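Local coordinates for protein beta-galactoside-binding lectin (Gallus gallus, PDB 1QMJ) that binds beta-galactosides such as lactose as a homodimeric galectin and may take part in regulating differentiation, at residues Val4-Asp9 and Ile115-Val120; Gly13-Val18 and Glu85-Phe90; Lys21-Ala26 and Glu121-Val126. One frame throughout, in Å; residues are numbered along the deposited sequence.

Contact 1: residues Val4-Asp9 and Ile115-Val120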
# COMPACT_ATOMS: atom_id res chain seq x y z
N VAL A 4 -0.74 -4.75 4.98
CA VAL A 4 -2.07 -4.21 5.25
C VAL A 4 -2.08 -2.72 4.93
O VAL A 4 -1.16 -1.98 5.30
CB VAL A 4 -2.42 -4.40 6.73
CG1 VAL A 4 -3.81 -3.84 7.09
CG2 VAL A 4 -2.44 -5.86 7.17
N VAL A 5 -3.12 -2.33 4.23
CA VAL A 5 -3.33 -0.94 3.82
C VAL A 5 -4.64 -0.41 4.41
O VAL A 5 -5.70 -1.03 4.24
CB VAL A 5 -3.39 -0.82 2.30
CG1 VAL A 5 -3.22 0.62 1.80
CG2 VAL A 5 -2.30 -1.63 1.59
N THR A 6 -4.52 0.67 5.13
CA THR A 6 -5.67 1.30 5.78
C THR A 6 -5.74 2.78 5.40
O THR A 6 -4.87 3.29 4.67
CB THR A 6 -5.56 1.17 7.31
OG1 THR A 6 -4.27 1.58 7.74
CG2 THR A 6 -5.77 -0.27 7.79
N GLN A 7 -6.76 3.43 5.90
CA GLN A 7 -7.01 4.86 5.64
C GLN A 7 -7.38 5.09 4.17
O GLN A 7 -7.17 6.18 3.62
CB GLN A 7 -5.77 5.70 5.96
CG GLN A 7 -5.17 5.41 7.34
CD GLN A 7 -6.11 5.76 8.49
OE1 GLN A 7 -6.93 6.67 8.36
NE2 GLN A 7 -6.05 5.09 9.62
N LEU A 8 -7.92 4.06 3.55
CA LEU A 8 -8.33 4.12 2.14
C LEU A 8 -9.75 4.68 2.04
O LEU A 8 -10.48 4.75 3.04
CB LEU A 8 -8.32 2.72 1.51
CG LEU A 8 -6.91 2.17 1.29
CD1 LEU A 8 -6.91 0.76 0.71
CD2 LEU A 8 -6.07 3.01 0.33
N ASP A 9 -10.10 5.05 0.83
CA ASP A 9 -11.42 5.61 0.53
C ASP A 9 -11.83 5.26 -0.90
O ASP A 9 -12.31 6.11 -1.66
CB ASP A 9 -11.40 7.14 0.67
CG ASP A 9 -12.79 7.77 0.64
OD1 ASP A 9 -13.83 7.05 0.38
OD2 ASP A 9 -12.93 9.03 0.86
N ILE A 115 -14.27 1.09 0.30
CA ILE A 115 -13.27 0.21 0.88
C ILE A 115 -12.23 1.05 1.60
O ILE A 115 -11.69 2.00 1.04
CB ILE A 115 -12.58 -0.66 -0.20
CG1 ILE A 115 -13.54 -1.77 -0.67
CG2 ILE A 115 -11.28 -1.26 0.34
CD1 ILE A 115 -13.10 -2.50 -1.93
N GLN A 116 -11.97 0.71 2.86
CA GLN A 116 -10.99 1.44 3.64
C GLN A 116 -9.87 0.53 4.11
O GLN A 116 -8.89 0.99 4.69
CB GLN A 116 -11.66 2.06 4.86
CG GLN A 116 -12.89 2.87 4.54
CD GLN A 116 -13.55 3.42 5.78
OE1 GLN A 116 -14.10 2.67 6.58
NE2 GLN A 116 -13.48 4.73 5.96
N TYR A 117 -10.01 -0.76 3.84
CA TYR A 117 -9.04 -1.75 4.28
C TYR A 117 -8.72 -2.73 3.16
O TYR A 117 -9.62 -3.18 2.45
CB TYR A 117 -9.63 -2.49 5.49
CG TYR A 117 -8.81 -3.65 6.02
CD1 TYR A 117 -8.98 -4.94 5.51
CD2 TYR A 117 -7.91 -3.46 7.07
CE1 TYR A 117 -8.26 -6.02 6.03
CE2 TYR A 117 -7.18 -4.52 7.59
CZ TYR A 117 -7.36 -5.80 7.07
OH TYR A 117 -6.64 -6.84 7.59
N LEU A 118 -7.44 -3.07 3.03
CA LEU A 118 -6.95 -4.01 2.03
C LEU A 118 -5.81 -4.77 2.69
O LEU A 118 -4.97 -4.17 3.34
CB LEU A 118 -6.43 -3.27 0.79
CG LEU A 118 -5.72 -4.04 -0.35
CD1 LEU A 118 -6.66 -5.03 -1.01
CD2 LEU A 118 -5.21 -3.08 -1.40
N ALA A 119 -5.81 -6.09 2.56
CA ALA A 119 -4.74 -6.89 3.13
C ALA A 119 -4.44 -8.07 2.22
O ALA A 119 -5.35 -8.67 1.65
CB ALA A 119 -5.12 -7.39 4.51
N VAL A 120 -3.16 -8.35 2.03
CA VAL A 120 -2.73 -9.47 1.19
C VAL A 120 -2.03 -10.44 2.12
O VAL A 120 -1.14 -10.04 2.87
CB VAL A 120 -1.75 -9.03 0.08
CG1 VAL A 120 -1.30 -10.24 -0.73
CG2 VAL A 120 -2.41 -7.99 -0.84

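Contact 2: residues Gly13-Val18 and Glu85-Phe90. With BME (beta-mercaptoethanol), chain D; BME (beta-mercaptoethanol), chain C.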
# COMPACT_ATOMS: atom_id res chain seq x y z
N GLY A 13 -16.56 2.39 -8.73
CA GLY A 13 -16.04 2.87 -10.02
C GLY A 13 -14.51 2.80 -10.04
O GLY A 13 -13.89 2.50 -11.08
N GLU A 14 -13.92 3.09 -8.90
CA GLU A 14 -12.45 3.08 -8.75
C GLU A 14 -11.95 1.64 -8.82
O GLU A 14 -12.66 0.70 -8.44
CB GLU A 14 -12.06 3.69 -7.41
CG GLU A 14 -12.39 5.18 -7.33
CD GLU A 14 -12.18 5.75 -5.93
OE1 GLU A 14 -11.10 5.49 -5.28
OE2 GLU A 14 -13.09 6.49 -5.39
N CYS A 15 -10.74 1.51 -9.30
CA CYS A 15 -10.09 0.21 -9.47
C CYS A 15 -8.82 0.11 -8.61
O CYS A 15 -8.01 1.04 -8.57
CB CYS A 15 -9.71 0.02 -10.95
SG CYS A 15 -8.68 -1.49 -11.26
N VAL A 16 -8.72 -1.02 -7.95
CA VAL A 16 -7.57 -1.35 -7.09
C VAL A 16 -6.84 -2.53 -7.71
O VAL A 16 -7.39 -3.62 -7.85
CB VAL A 16 -8.03 -1.73 -5.68
CG1 VAL A 16 -6.89 -2.24 -4.79
CG2 VAL A 16 -8.66 -0.57 -4.91
N LYS A 17 -5.61 -2.29 -8.08
CA LYS A 17 -4.79 -3.32 -8.72
C LYS A 17 -3.64 -3.76 -7.83
O LYS A 17 -2.84 -2.94 -7.36
CB LYS A 17 -4.18 -2.79 -10.01
CG LYS A 17 -5.21 -2.38 -11.06
CD LYS A 17 -4.56 -1.97 -12.38
CE LYS A 17 -5.55 -1.88 -13.54
NZ LYS A 17 -4.90 -2.02 -14.85
N VAL A 18 -3.60 -5.05 -7.62
CA VAL A 18 -2.56 -5.69 -6.83
C VAL A 18 -1.73 -6.58 -7.74
O VAL A 18 -2.23 -7.57 -8.30
CB VAL A 18 -3.17 -6.55 -5.72
CG1 VAL A 18 -2.10 -7.30 -4.91
CG2 VAL A 18 -3.97 -5.75 -4.70
N GLU A 85 -1.62 -9.96 -11.85
CA GLU A 85 -2.20 -8.67 -11.48
C GLU A 85 -3.70 -8.87 -11.25
O GLU A 85 -4.43 -9.33 -12.14
CB GLU A 85 -2.00 -7.63 -12.60
CG GLU A 85 -2.58 -6.25 -12.24
CD GLU A 85 -2.23 -5.15 -13.25
OE1 GLU A 85 -2.35 -5.37 -14.51
OE2 GLU A 85 -1.83 -4.00 -12.84
N ILE A 86 -4.11 -8.53 -10.06
CA ILE A 86 -5.51 -8.68 -9.63
C ILE A 86 -6.16 -7.30 -9.52
O ILE A 86 -5.70 -6.43 -8.77
CB ILE A 86 -5.54 -9.39 -8.28
CG1 ILE A 86 -4.91 -10.79 -8.34
CG2 ILE A 86 -6.95 -9.58 -7.73
CD1 ILE A 86 -4.42 -11.30 -6.98
N CYS A 87 -7.24 -7.14 -10.27
CA CYS A 87 -8.00 -5.88 -10.31
C CYS A 87 -9.34 -6.06 -9.59
O CYS A 87 -10.11 -6.99 -9.89
CB CYS A 87 -8.26 -5.46 -11.75
SG CYS A 87 -6.69 -5.04 -12.66
N ILE A 88 -9.58 -5.16 -8.66
CA ILE A 88 -10.79 -5.18 -7.84
C ILE A 88 -11.55 -3.85 -7.92
O ILE A 88 -10.96 -2.77 -7.80
CB ILE A 88 -10.41 -5.42 -6.37
CG1 ILE A 88 -9.78 -6.79 -6.14
CG2 ILE A 88 -11.61 -5.34 -5.42
CD1 ILE A 88 -9.06 -6.90 -4.80
N SER A 89 -12.83 -4.01 -8.14
CA SER A 89 -13.80 -2.91 -8.23
C SER A 89 -15.11 -3.42 -7.66
O SER A 89 -15.30 -4.63 -7.47
CB SER A 89 -13.97 -2.45 -9.69
OG SER A 89 -14.36 -3.55 -10.50
N PHE A 90 -16.02 -2.52 -7.40
CA PHE A 90 -17.31 -2.89 -6.84
C PHE A 90 -18.32 -1.77 -6.99
O PHE A 90 -17.99 -0.66 -7.41
CB PHE A 90 -17.16 -3.21 -5.34
CG PHE A 90 -17.07 -1.95 -4.47
CD1 PHE A 90 -15.90 -1.17 -4.47
CD2 PHE A 90 -18.16 -1.56 -3.68
CE1 PHE A 90 -15.82 -0.02 -3.68
CE2 PHE A 90 -18.08 -0.41 -2.89
CZ PHE A 90 -16.91 0.36 -2.89
C1 BME D . -11.62 -2.21 -13.67
C2 BME D . -10.34 -3.00 -13.34
O1 BME D . -12.61 -2.46 -12.68
S2 BME D . -10.01 -2.98 -11.56
C1 BME C . -6.53 -8.04 -14.99
C2 BME C . -5.93 -6.64 -15.08
O1 BME C . -5.50 -8.96 -14.68
S2 BME C . -7.13 -5.38 -14.56

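Contact 3: residues Lys21-Ala26 and Glu121-Val126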
# COMPACT_ATOMS: atom_id res chain seq x y z
N LYS A 21 3.64 -11.88 -7.31
CA LYS A 21 4.05 -13.19 -7.79
C LYS A 21 3.66 -14.27 -6.79
O LYS A 21 3.92 -14.15 -5.58
CB LYS A 21 5.57 -13.22 -7.97
CG LYS A 21 6.09 -14.58 -8.45
CD LYS A 21 7.36 -15.04 -7.71
CE LYS A 21 7.81 -16.44 -8.12
NZ LYS A 21 8.15 -16.55 -9.54
N ILE A 22 3.04 -15.29 -7.33
CA ILE A 22 2.62 -16.45 -6.54
C ILE A 22 3.87 -17.32 -6.34
O ILE A 22 4.57 -17.65 -7.30
CB ILE A 22 1.54 -17.25 -7.30
CG1 ILE A 22 0.32 -16.40 -7.69
CG2 ILE A 22 0.98 -18.42 -6.48
CD1 ILE A 22 -0.58 -17.09 -8.71
N LEU A 23 4.13 -17.66 -5.09
CA LEU A 23 5.31 -18.49 -4.74
C LEU A 23 5.22 -19.86 -5.44
O LEU A 23 4.13 -20.40 -5.65
CB LEU A 23 5.38 -18.70 -3.23
CG LEU A 23 5.53 -17.39 -2.46
CD1 LEU A 23 5.98 -17.60 -1.01
CD2 LEU A 23 6.55 -16.42 -3.07
N SER A 24 6.39 -20.37 -5.77
CA SER A 24 6.54 -21.66 -6.49
C SER A 24 6.21 -22.88 -5.61
O SER A 24 6.56 -24.02 -5.93
CB SER A 24 7.98 -21.81 -6.97
OG SER A 24 8.26 -20.85 -7.98
N ASP A 25 5.53 -22.63 -4.51
CA ASP A 25 5.12 -23.70 -3.57
C ASP A 25 3.96 -23.19 -2.72
O ASP A 25 3.79 -23.60 -1.56
CB ASP A 25 6.28 -24.08 -2.66
CG ASP A 25 7.09 -22.87 -2.20
OD1 ASP A 25 7.89 -22.29 -3.02
OD2 ASP A 25 6.97 -22.44 -0.99
N ALA A 26 3.21 -22.33 -3.33
CA ALA A 26 2.06 -21.68 -2.72
C ALA A 26 0.95 -22.69 -2.39
O ALA A 26 0.54 -23.49 -3.24
CB ALA A 26 1.47 -20.64 -3.67
N GLU A 121 -2.44 -11.71 2.10
CA GLU A 121 -1.83 -12.72 2.95
C GLU A 121 -1.55 -14.03 2.20
O GLU A 121 -2.00 -14.22 1.07
CB GLU A 121 -2.70 -12.98 4.20
CG GLU A 121 -4.11 -13.46 3.90
CD GLU A 121 -4.96 -13.63 5.15
OE1 GLU A 121 -5.06 -12.67 5.95
OE2 GLU A 121 -5.53 -14.73 5.34
N GLY A 122 -0.80 -14.91 2.85
CA GLY A 122 -0.47 -16.18 2.24
C GLY A 122 0.79 -16.14 1.39
O GLY A 122 1.66 -15.27 1.55
N ASP A 123 0.88 -17.09 0.48
CA ASP A 123 2.04 -17.23 -0.39
C ASP A 123 1.97 -16.39 -1.65
O ASP A 123 1.92 -16.91 -2.77
CB ASP A 123 2.24 -18.71 -0.73
CG ASP A 123 2.32 -19.58 0.50
OD1 ASP A 123 3.16 -19.29 1.38
OD2 ASP A 123 1.52 -20.53 0.62
N PHE A 124 1.97 -15.07 -1.45
CA PHE A 124 1.93 -14.12 -2.55
C PHE A 124 2.96 -13.04 -2.23
O PHE A 124 3.10 -12.64 -1.07
CB PHE A 124 0.53 -13.49 -2.67
CG PHE A 124 0.31 -12.71 -3.94
CD1 PHE A 124 0.21 -13.36 -5.17
CD2 PHE A 124 0.16 -11.33 -3.91
CE1 PHE A 124 -0.05 -12.65 -6.34
CE2 PHE A 124 -0.09 -10.60 -5.08
CZ PHE A 124 -0.20 -11.27 -6.29
N LYS A 125 3.71 -12.64 -3.24
CA LYS A 125 4.71 -11.60 -3.06
C LYS A 125 4.23 -10.35 -3.80
O LYS A 125 4.17 -10.32 -5.02
CB LYS A 125 6.06 -12.06 -3.61
CG LYS A 125 7.21 -11.12 -3.31
CD LYS A 125 8.41 -11.40 -4.19
CE LYS A 125 8.12 -11.08 -5.66
NZ LYS A 125 7.82 -9.63 -5.89
N VAL A 126 3.82 -9.35 -3.03
CA VAL A 126 3.33 -8.09 -3.58
C VAL A 126 4.50 -7.31 -4.20
O VAL A 126 5.59 -7.21 -3.62
CB VAL A 126 2.64 -7.22 -2.49
CG1 VAL A 126 2.03 -5.97 -3.11
CG2 VAL A 126 1.58 -8.03 -1.77

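Contact 1: residues Val4-Asp9 and Ile115-Val120
L8 turns its side chain into the opposing strand, where its CB, CG and CD1 each meet a neighbour. L8 CB sits against the chain where it approaches the strand, 3.5 Å from I115 O. With CG placed beside the backbone N and anti to the carbonyl carbon (chi1 -71°), the branch point L8 CG passes Q116 O at 4.1 Å. L8 CD1 then reaches L118 CB at 4.1 Å, the two leucines meeting at an oblique angle.

V5 and L118 form the hydrogen-bonded pair of this antiparallel register. V5 N gives a nearly straight bond to L118 O (2.8 Å, 175° at the hydrogen), while L118 N returns a bond to V5 O. Beyond T6 the register is less regular, and the L8 N to Q116 O bond is weak.

V5 and L118 share one face of the sheet and rest on I129 of strand 124-131. On the opposite face V4 pairs with A119, V4 CG2 lying 4.1 Å from A119 CB. V4 CG1 approaches the Y117 ring, closest at Y117 CE2 (3.5 Å), and T6 CG2 reaches Y117 CD2 of the same ring at 3.9 Å. Both methyls meet the ring obliquely.

Q116 and Y117 both face G34, making a classic beta bulge on the far side of strand 117-122. V4, V5 and T6 also pair antiparallel with a strand of the second subunit, so the sheet continues across the interface. These features identify the contact as the pairing of the N-terminal strand, outermost within its own chain, with its neighbour in a galectin beta-sandwich, here at the dimer interface.

Contact 2: residues Gly13-Val18 and Glu85-Phe90
Two adjacent antiparallel strands in the five-stranded sheet of the galectin beta-sandwich meet here, V16 pairing with I88 and V18 with I86 as hydrogen-bonded pairs, and K17 with C87 as the non-hydrogen-bonded pair between them. Four backbone bonds join them. The bond from I86 N to V18 O is the shortest at 2.7 Å and almost straight, with 177° at the hydrogen.

V16, V18, I86 and I88 lie on the inward face of the sheet. The opposite face carries K17 and C87. K17 CG stands beside its own backbone N (chi1 -61°) and the rest of the chain is extended, a course that takes its methylenes past sulfur: K17 CG lies 3.4 Å from C87 SG. K17 CD also approaches E85 OE2 at 3.4 Å. The charged ends remain slightly too far apart for a salt bridge, K17 NZ to E85 OE2 being 4.2 Å, so any attraction is presumably long-range.

Both cysteines are modified by beta-mercaptoethanol, probably from the crystallisation liquor. C15 SG and C87 SG each form a disulfide with S2 of a separate molecule, at 2.0 Å in both cases. The adduct on C87 folds back so that its O1 donates to E85 O (2.8 Å). O1, the hydroxyl of the C15 adduct, instead accepts from S89 OG at 3.0 Å, linking the two segments through the modifier.

Strand 16-22 is flanked on its other side by strand 124-131, with backbone bonds from K17 to K130, and strand 83-90 by strand 94-98. Across the sandwich interior, V16 and V18 pack on L118 and V120 of strand 117-122, while I86 and I88 reach F29, V31 and V33 of strand 29-33.

Contact 3: residues Lys21-Ala26 and Glu121-Val126
D123 and A26 form the close end of this contact: their CB atoms are 3.6 Å apart. L23 crosses D123 at about a right angle, L23 CD1 reaching D123 CB at 3.9 Å. The backbone fastens the same place, because L23 N donates to D123 O (3.3 Å, 172° at the hydrogen) from above the carbonyl plane, 45° out of it. D123 OD2 is also fixed, accepting from K27 N.

F124 is buried. Its CG lies anti to the backbone N (chi1 -168°), which carries the ring to K21: K21 N stands 3.9 Å above one face, offset toward the rim. I22 CG1 meets the ring at its edge, in plane, 4.0 Å from F124 CD1. Beside them K125 N donates to K21 O at 2.8 Å.

The lysines and D25 make the looser side. K125, bent at its outer torsions, brings K125 CE near K21 CB (4.1 Å), while K125 CB rests 3.6 Å from K21 O; K21 NZ leaves the contact for G81 O. D25 is exposed.

D123 centres an inverse gamma turn joining strand 117-122 to strand 124-131, a tight crossing between the two sheets of the galectin beta-sandwich.

How the contacts relate
The three contacts sample both sheets of one beta-sandwich, and the turn in contact 3 passes from one to the other. Contact 1 lies in the sheet that runs on into the second subunit, contact 2 in the opposing five-stranded sheet, their centres about 12 Å apart. Between them, L118 CD2 meets V16 CG1 at 3.9 Å. Contact 3, centred about 19 Å from each of the others, stands where strand 117-122 turns into strand 124-131, and F124 CE2 reaches V18 CG1 of contact 2 at 3.9 Å. Contacts 2 and 3 lie away from the predicted galactoside site. Contact 1 is nearer, the Y117 side chain being about 10 Å from that of W67.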